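Local atomic coordinates of KLLA0E08119p (Kluyveromyces lactis, PDB entry 3VA7), a protein that is the urea carboxylase part of a longer bifunctional enzyme and probably carboxylates urea to urea-1-carboxylate, using biotin, ATP and hydrogencarbonate. Residues A[360-365]-A[424-429]; A[824-829]-A[907-912]. One frame throughout, in Å; residues are numbered along the deposited sequence.

Contact 1: A[360-365]-A[424-429]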
ATOM      1  N   SER A 360     -21.307   1.563 -39.446  1.00 47.56           N
ATOM      2  CA  SER A 360     -22.497   1.736 -38.662  1.00 46.37           C
ATOM      3  C   SER A 360     -22.099   2.513 -37.435  1.00 45.33           C
ATOM      4  O   SER A 360     -21.419   2.004 -36.547  1.00 44.54           O
ATOM      5  CB  SER A 360     -22.997   0.353 -38.302  1.00 47.06           C
ATOM      6  OG  SER A 360     -24.283   0.408 -37.760  1.00 49.80           O
ATOM      7  N   GLY A 361     -22.499   3.780 -37.422  1.00 44.73           N
ATOM      8  CA  GLY A 361     -22.178   4.705 -36.338  1.00 42.38           C
ATOM      9  C   GLY A 361     -20.782   5.267 -36.408  1.00 41.55           C
ATOM     10  O   GLY A 361     -20.183   5.332 -37.480  1.00 41.45           O
ATOM     11  N   ALA A 362     -20.261   5.687 -35.254  1.00 40.45           N
ATOM     12  CA  ALA A 362     -18.909   6.227 -35.173  1.00 40.23           C
ATOM     13  C   ALA A 362     -18.265   5.708 -33.902  1.00 40.03           C
ATOM     14  O   ALA A 362     -18.966   5.380 -32.944  1.00 41.02           O
ATOM     15  CB  ALA A 362     -18.899   7.765 -35.193  1.00 39.78           C
ATOM     16  N   SER A 363     -16.935   5.632 -33.895  1.00 38.57           N
ATOM     17  CA  SER A 363     -16.270   4.983 -32.802  1.00 37.51           C
ATOM     18  C   SER A 363     -14.957   5.640 -32.547  1.00 36.91           C
ATOM     19  O   SER A 363     -14.300   6.079 -33.479  1.00 36.97           O
ATOM     20  CB  SER A 363     -16.095   3.483 -33.065  1.00 37.77           C
ATOM     21  OG  SER A 363     -15.227   2.895 -32.135  1.00 35.97           O
ATOM     22  N   ILE A 364     -14.615   5.754 -31.261  1.00 36.18           N
ATOM     23  CA  ILE A 364     -13.378   6.395 -30.857  1.00 34.59           C
ATOM     24  C   ILE A 364     -12.630   5.692 -29.717  1.00 33.35           C
ATOM     25  O   ILE A 364     -13.220   4.992 -28.888  1.00 32.69           O
ATOM     26  CB  ILE A 364     -13.479   7.965 -30.710  1.00 35.43           C
ATOM     27  CG1 ILE A 364     -12.658   8.407 -29.532  1.00 35.44           C
ATOM     28  CG2 ILE A 364     -14.957   8.636 -30.790  1.00 34.21           C
ATOM     29  CD1 ILE A 364     -11.396   9.037 -29.994  1.00 40.44           C
ATOM     30  N   GLU A 365     -11.314   5.843 -29.740  1.00 32.49           N
ATOM     31  CA  GLU A 365     -10.399   5.099 -28.887  1.00 32.68           C
ATOM     32  C   GLU A 365      -9.466   6.093 -28.204  1.00 32.81           C
ATOM     33  O   GLU A 365      -8.976   7.008 -28.850  1.00 33.54           O
ATOM     34  CB  GLU A 365      -9.550   4.110 -29.707  1.00 31.79           C
ATOM     35  CG  GLU A 365      -8.447   3.489 -28.889  1.00 33.24           C
ATOM     36  CD  GLU A 365      -7.646   2.432 -29.624  1.00 36.20           C
ATOM     37  OE1 GLU A 365      -7.930   1.231 -29.415  1.00 36.98           O
ATOM     38  OE2 GLU A 365      -6.718   2.787 -30.381  1.00 34.37           O
ATOM     39  N   ASN A 424     -20.826  12.986 -32.544  1.00 42.73           N
ATOM     40  CA  ASN A 424     -21.197  13.668 -31.291  1.00 42.87           C
ATOM     41  C   ASN A 424     -21.583  12.674 -30.212  1.00 42.49           C
ATOM     42  O   ASN A 424     -21.212  12.862 -29.072  1.00 41.98           O
ATOM     43  CB  ASN A 424     -22.330  14.707 -31.467  1.00 42.34           C
ATOM     44  CG  ASN A 424     -21.899  15.934 -32.292  1.00 44.44           C
ATOM     45  OD1 ASN A 424     -20.761  16.476 -32.170  1.00 43.01           O
ATOM     46  ND2 ASN A 424     -22.822  16.373 -33.175  1.00 45.65           N
ATOM     47  N   ASP A 425     -22.336  11.633 -30.569  1.00 42.43           N
ATOM     48  CA  ASP A 425     -22.732  10.628 -29.581  1.00 42.81           C
ATOM     49  C   ASP A 425     -21.489   9.918 -28.987  1.00 44.24           C
ATOM     50  O   ASP A 425     -21.469   9.543 -27.773  1.00 44.40           O
ATOM     51  CB  ASP A 425     -23.669   9.598 -30.193  1.00 42.18           C
ATOM     52  CG  ASP A 425     -24.365   8.768 -29.149  1.00 43.52           C
ATOM     53  OD1 ASP A 425     -24.583   9.338 -28.052  1.00 48.27           O
ATOM     54  OD2 ASP A 425     -24.702   7.578 -29.404  1.00 39.91           O
ATOM     55  N   ALA A 426     -20.470   9.753 -29.848  1.00 44.26           N
ATOM     56  CA  ALA A 426     -19.257   9.015 -29.540  1.00 44.26           C
ATOM     57  C   ALA A 426     -18.351   9.846 -28.667  1.00 44.58           C
ATOM     58  O   ALA A 426     -17.670   9.287 -27.763  1.00 44.47           O
ATOM     59  CB  ALA A 426     -18.538   8.674 -30.803  1.00 44.80           C
ATOM     60  N   ILE A 427     -18.329  11.161 -28.933  1.00 43.41           N
ATOM     61  CA  ILE A 427     -17.505  12.066 -28.145  1.00 43.55           C
ATOM     62  C   ILE A 427     -18.030  12.158 -26.707  1.00 44.21           C
ATOM     63  O   ILE A 427     -17.253  12.185 -25.754  1.00 44.27           O
ATOM     64  CB  ILE A 427     -17.433  13.452 -28.765  1.00 43.84           C
ATOM     65  CG1 ILE A 427     -16.472  13.432 -29.946  1.00 42.52           C
ATOM     66  CG2 ILE A 427     -16.982  14.505 -27.720  1.00 43.22           C
ATOM     67  CD1 ILE A 427     -16.697  14.560 -30.845  1.00 44.78           C
ATOM     68  N   MET A 428     -19.353  12.175 -26.561  1.00 44.18           N
ATOM     69  CA  MET A 428     -19.958  12.192 -25.266  1.00 44.20           C
ATOM     70  C   MET A 428     -19.688  10.853 -24.615  1.00 42.99           C
ATOM     71  O   MET A 428     -19.280  10.808 -23.457  1.00 43.96           O
ATOM     72  CB  MET A 428     -21.452  12.478 -25.362  1.00 44.70           C
ATOM     73  CG  MET A 428     -21.788  13.949 -25.523  1.00 49.20           C
ATOM     74  SD  MET A 428     -23.618  14.207 -25.495  1.00 61.28           S
ATOM     75  CE  MET A 428     -24.133  13.685 -27.198  1.00 55.69           C
ATOM     76  N   LYS A 429     -19.869   9.765 -25.353  1.00 41.08           N
ATOM     77  CA  LYS A 429     -19.621   8.456 -24.764  1.00 39.66           C
ATOM     78  C   LYS A 429     -18.219   8.335 -24.256  1.00 38.73           C
ATOM     79  O   LYS A 429     -17.985   7.663 -23.259  1.00 38.67           O
ATOM     80  CB  LYS A 429     -19.951   7.299 -25.698  1.00 39.02           C
ATOM     81  CG  LYS A 429     -21.408   6.904 -25.624  1.00 38.08           C
ATOM     82  CD  LYS A 429     -21.812   6.031 -26.742  1.00 37.23           C
ATOM     83  CE  LYS A 429     -23.256   5.841 -26.637  1.00 39.88           C
ATOM     84  NZ  LYS A 429     -23.650   4.637 -27.408  1.00 43.17           N
TER
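Where Ala362 and Ile364 meet Ala426, the flat groups taking part are peptide groups, for no ring or side-chain amide enters the contact. The methyl of Ala426 comes to the peptide following Ala362, with Ala426 CB 4.0 Å from Ala362 O, and the peptide after Ala426 is approached in turn by the Ile364 branch methyl, Ile364 CG2 lying 4.1 Å from Ala426 O. These are van der Waals approaches. The centre of the contact is the pair of methyls formed by Ile364 CG2 and Ala426 CB, 3.6 Å apart. The second methyl pair, Ala362 CB and Ala426 CB, is looser at 4.5 Å. One small helix residue thus reaches two strand residues that stand two places apart and turn their side chains to the same side. Alternation along the extended chain explains the spacing: Ser363, between them, points away from the helix and gives its OG to Val418 O. The patch is small, about 125 Å² counted on both sides, yet all three touching residues are buried. Asp425 and Lys429 take no part in it: Lys429 NZ is hydrogen-bonded to His419 O and makes a long pairing with Asp425 OD2 at 3.7 Å, while the same OD2 accepts Lys421 N. The setting is the biotin carboxylase part of the chain, within an antiparallel sheet. Strand 362-372 pairs with strand 412-420, through Ala362 to Gly420 and Ile364 to Val418, and with strand 264-270, through Ser363 to Thr270. Helix 423-435, which follows strand 412-420 closely in sequence, folds back over one face of this sheet, whereas helix 326-333 meets Ser363 and Glu365 on the other.

Contact 2: A[824-829]-A[907-912]; sequences ILAVLP and CLIAYE
The carboxylate of Glu912, whose CG touches Leu828 CD1 across the contact at 4.0 Å, is held from beyond the two segments: OE2 forms a salt bridge with Arg864 NH2, and OE1 is hydrogen-bonded to Tyr852 OH. CG anti to the backbone N (chi1 176°) and a bend at chi2 (72°) lay Glu912 alongside Leu828, the two side chains running in opposite directions. The other Leu828 branch meets Ile909 at an oblique angle. Leu828 CD2 lies against both branches of Ile909, 4.0 Å from Ile909 CG2 and 4.1 Å from Ile909 CD1. Two residues earlier in the strand, Ala826 CB makes a looser approach to Ile909 CD1, 4.5 Å. Strand 824-828, an outermost strand of a five-stranded antiparallel sheet in the carboxyltransferase part, runs nearly parallel to helix 907-912, their axes 10.8 Å apart at 13°. Tyr840, on the adjoining strand 838-842, also touches Ile909 and Glu912. The edge strand is therefore joined to the helix by apolar packing, while a buried carboxylate beside it is satisfied from Arg864 and Tyr852, which would probably favour its ionised form.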
ATOM      1  N   ILE A 824      -9.104  -0.487  38.512  1.00 33.87           N
ATOM      2  CA  ILE A 824     -10.013  -1.641  38.589  1.00 33.95           C
ATOM      3  C   ILE A 824     -11.434  -1.214  38.941  1.00 33.22           C
ATOM      4  O   ILE A 824     -11.716  -0.816  40.050  1.00 32.82           O
ATOM      5  CB  ILE A 824      -9.501  -2.735  39.545  1.00 33.84           C
ATOM      6  CG1 ILE A 824      -8.164  -3.234  39.037  1.00 33.91           C
ATOM      7  CG2 ILE A 824     -10.535  -3.895  39.656  1.00 32.68           C
ATOM      8  CD1 ILE A 824      -7.360  -3.875  40.137  1.00 38.97           C
ATOM      9  N   LEU A 825     -12.311  -1.320  37.963  1.00 33.28           N
ATOM     10  CA  LEU A 825     -13.638  -0.776  38.056  1.00 33.32           C
ATOM     11  C   LEU A 825     -14.582  -1.719  38.785  1.00 33.62           C
ATOM     12  O   LEU A 825     -15.444  -1.248  39.494  1.00 34.95           O
ATOM     13  CB  LEU A 825     -14.170  -0.445  36.672  1.00 33.43           C
ATOM     14  CG  LEU A 825     -13.555   0.753  35.930  1.00 33.02           C
ATOM     15  CD1 LEU A 825     -13.977   0.793  34.506  1.00 30.28           C
ATOM     16  CD2 LEU A 825     -13.946   2.021  36.598  1.00 31.77           C
ATOM     17  N   ALA A 826     -14.410  -3.029  38.630  1.00 32.84           N
ATOM     18  CA  ALA A 826     -15.165  -4.032  39.385  1.00 32.36           C
ATOM     19  C   ALA A 826     -14.583  -5.403  39.154  1.00 32.51           C
ATOM     20  O   ALA A 826     -14.052  -5.668  38.078  1.00 32.93           O
ATOM     21  CB  ALA A 826     -16.610  -4.051  38.995  1.00 31.11           C
ATOM     22  N   VAL A 827     -14.725  -6.280  40.155  1.00 32.59           N
ATOM     23  CA  VAL A 827     -14.318  -7.664  40.042  1.00 32.25           C
ATOM     24  C   VAL A 827     -15.502  -8.580  40.299  1.00 32.90           C
ATOM     25  O   VAL A 827     -16.069  -8.527  41.399  1.00 33.14           O
ATOM     26  CB  VAL A 827     -13.255  -8.034  41.101  1.00 32.39           C
ATOM     27  CG1 VAL A 827     -12.840  -9.566  40.977  1.00 30.90           C
ATOM     28  CG2 VAL A 827     -12.065  -7.092  41.066  1.00 31.87           C
ATOM     29  N   LEU A 828     -15.854  -9.431  39.329  1.00 32.46           N
ATOM     30  CA  LEU A 828     -16.788 -10.535  39.591  1.00 32.51           C
ATOM     31  C   LEU A 828     -16.039 -11.767  40.036  1.00 34.18           C
ATOM     32  O   LEU A 828     -15.092 -12.162  39.387  1.00 34.64           O
ATOM     33  CB  LEU A 828     -17.561 -10.889  38.333  1.00 31.30           C
ATOM     34  CG  LEU A 828     -18.386  -9.789  37.666  1.00 30.21           C
ATOM     35  CD1 LEU A 828     -19.326 -10.370  36.607  1.00 26.29           C
ATOM     36  CD2 LEU A 828     -19.156  -8.902  38.694  1.00 26.23           C
ATOM     37  N   PRO A 829     -16.461 -12.410  41.136  1.00 36.29           N
ATOM     38  CA  PRO A 829     -15.716 -13.596  41.640  1.00 36.53           C
ATOM     39  C   PRO A 829     -15.936 -14.772  40.749  1.00 37.44           C
ATOM     40  O   PRO A 829     -16.902 -14.794  40.003  1.00 37.68           O
ATOM     41  CB  PRO A 829     -16.388 -13.878  42.971  1.00 36.45           C
ATOM     42  CG  PRO A 829     -17.821 -13.429  42.748  1.00 35.55           C
ATOM     43  CD  PRO A 829     -17.661 -12.140  41.959  1.00 36.27           C
ATOM     44  N   CYS A 907     -24.131  -2.722  32.036  1.00 25.07           N
ATOM     45  CA  CYS A 907     -24.700  -3.664  31.089  1.00 26.87           C
ATOM     46  C   CYS A 907     -23.799  -4.906  30.984  1.00 26.81           C
ATOM     47  O   CYS A 907     -24.315  -6.071  30.890  1.00 26.88           O
ATOM     48  CB  CYS A 907     -24.931  -3.068  29.709  1.00 27.21           C
ATOM     49  SG  CYS A 907     -26.018  -1.648  29.684  1.00 33.61           S
ATOM     50  N   LEU A 908     -22.479  -4.660  31.014  1.00 25.37           N
ATOM     51  CA  LEU A 908     -21.523  -5.709  30.813  1.00 25.32           C
ATOM     52  C   LEU A 908     -21.578  -6.712  31.956  1.00 26.24           C
ATOM     53  O   LEU A 908     -21.632  -7.932  31.692  1.00 26.54           O
ATOM     54  CB  LEU A 908     -20.098  -5.175  30.581  1.00 25.11           C
ATOM     55  CG  LEU A 908     -19.855  -4.361  29.312  1.00 22.56           C
ATOM     56  CD1 LEU A 908     -18.473  -3.803  29.261  1.00 15.34           C
ATOM     57  CD2 LEU A 908     -20.162  -5.172  28.064  1.00 22.74           C
ATOM     58  N   ILE A 909     -21.560  -6.223  33.206  1.00 27.08           N
ATOM     59  CA  ILE A 909     -21.667  -7.106  34.360  1.00 28.73           C
ATOM     60  C   ILE A 909     -22.920  -7.950  34.173  1.00 29.68           C
ATOM     61  O   ILE A 909     -22.955  -9.116  34.549  1.00 30.15           O
ATOM     62  CB  ILE A 909     -21.969  -6.352  35.652  1.00 30.09           C
ATOM     63  CG1 ILE A 909     -20.921  -5.270  35.996  1.00 29.86           C
ATOM     64  CG2 ILE A 909     -22.323  -7.344  36.799  1.00 29.37           C
ATOM     65  CD1 ILE A 909     -19.622  -5.733  36.135  1.00 29.19           C
ATOM     66  N   ALA A 910     -23.951  -7.359  33.577  1.00 30.36           N
ATOM     67  CA  ALA A 910     -25.229  -8.011  33.521  1.00 31.31           C
ATOM     68  C   ALA A 910     -25.323  -8.975  32.371  1.00 32.18           C
ATOM     69  O   ALA A 910     -25.770 -10.124  32.572  1.00 31.93           O
ATOM     70  CB  ALA A 910     -26.362  -6.998  33.495  1.00 31.84           C
ATOM     71  N   TYR A 911     -24.908  -8.547  31.171  1.00 33.18           N
ATOM     72  CA  TYR A 911     -24.884  -9.503  30.053  1.00 33.95           C
ATOM     73  C   TYR A 911     -23.954 -10.677  30.428  1.00 35.10           C
ATOM     74  O   TYR A 911     -24.100 -11.792  29.890  1.00 34.84           O
ATOM     75  CB  TYR A 911     -24.339  -8.899  28.762  1.00 34.07           C
ATOM     76  CG  TYR A 911     -24.993  -7.644  28.229  1.00 34.15           C
ATOM     77  CD1 TYR A 911     -24.240  -6.747  27.467  1.00 31.25           C
ATOM     78  CD2 TYR A 911     -26.359  -7.363  28.452  1.00 31.63           C
ATOM     79  CE1 TYR A 911     -24.781  -5.645  26.971  1.00 30.76           C
ATOM     80  CE2 TYR A 911     -26.915  -6.234  27.959  1.00 31.93           C
ATOM     81  CZ  TYR A 911     -26.117  -5.359  27.213  1.00 32.49           C
ATOM     82  OH  TYR A 911     -26.627  -4.184  26.720  1.00 30.76           O
ATOM     83  N   GLU A 912     -22.991 -10.426  31.328  1.00 34.89           N
ATOM     84  CA  GLU A 912     -22.045 -11.477  31.672  1.00 35.07           C
ATOM     85  C   GLU A 912     -22.736 -12.689  32.245  1.00 34.75           C
ATOM     86  O   GLU A 912     -22.279 -13.805  32.001  1.00 35.68           O
ATOM     87  CB  GLU A 912     -20.981 -10.997  32.651  1.00 35.65           C
ATOM     88  CG  GLU A 912     -20.007 -12.093  33.112  1.00 37.25           C
ATOM     89  CD  GLU A 912     -19.005 -12.547  32.050  1.00 37.01           C
ATOM     90  OE1 GLU A 912     -18.712 -11.802  31.124  1.00 37.63           O
ATOM     91  OE2 GLU A 912     -18.479 -13.661  32.159  1.00 40.79           O
TER

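How the contacts relate
Both contacts lay a helix against an antiparallel sheet by apolar packing, in different parts of the chain: contact 1 in the biotin carboxylase part, contact 2 in the carboxyltransferase part. They share no element, follow one another in sequence, and their centres are 68 Å apart. Contact 1 is the more buried, on a strand with partners along both edges, and its helix offers a lone alanine methyl. Contact 2 is only partly buried, on an outermost strand, and its helix offers Ile909 and the CG of Glu912. Polarity also separates them: the carboxylate beside contact 2 needs Arg864 and Tyr852, whereas the touching side chains of contact 1 are all apolar.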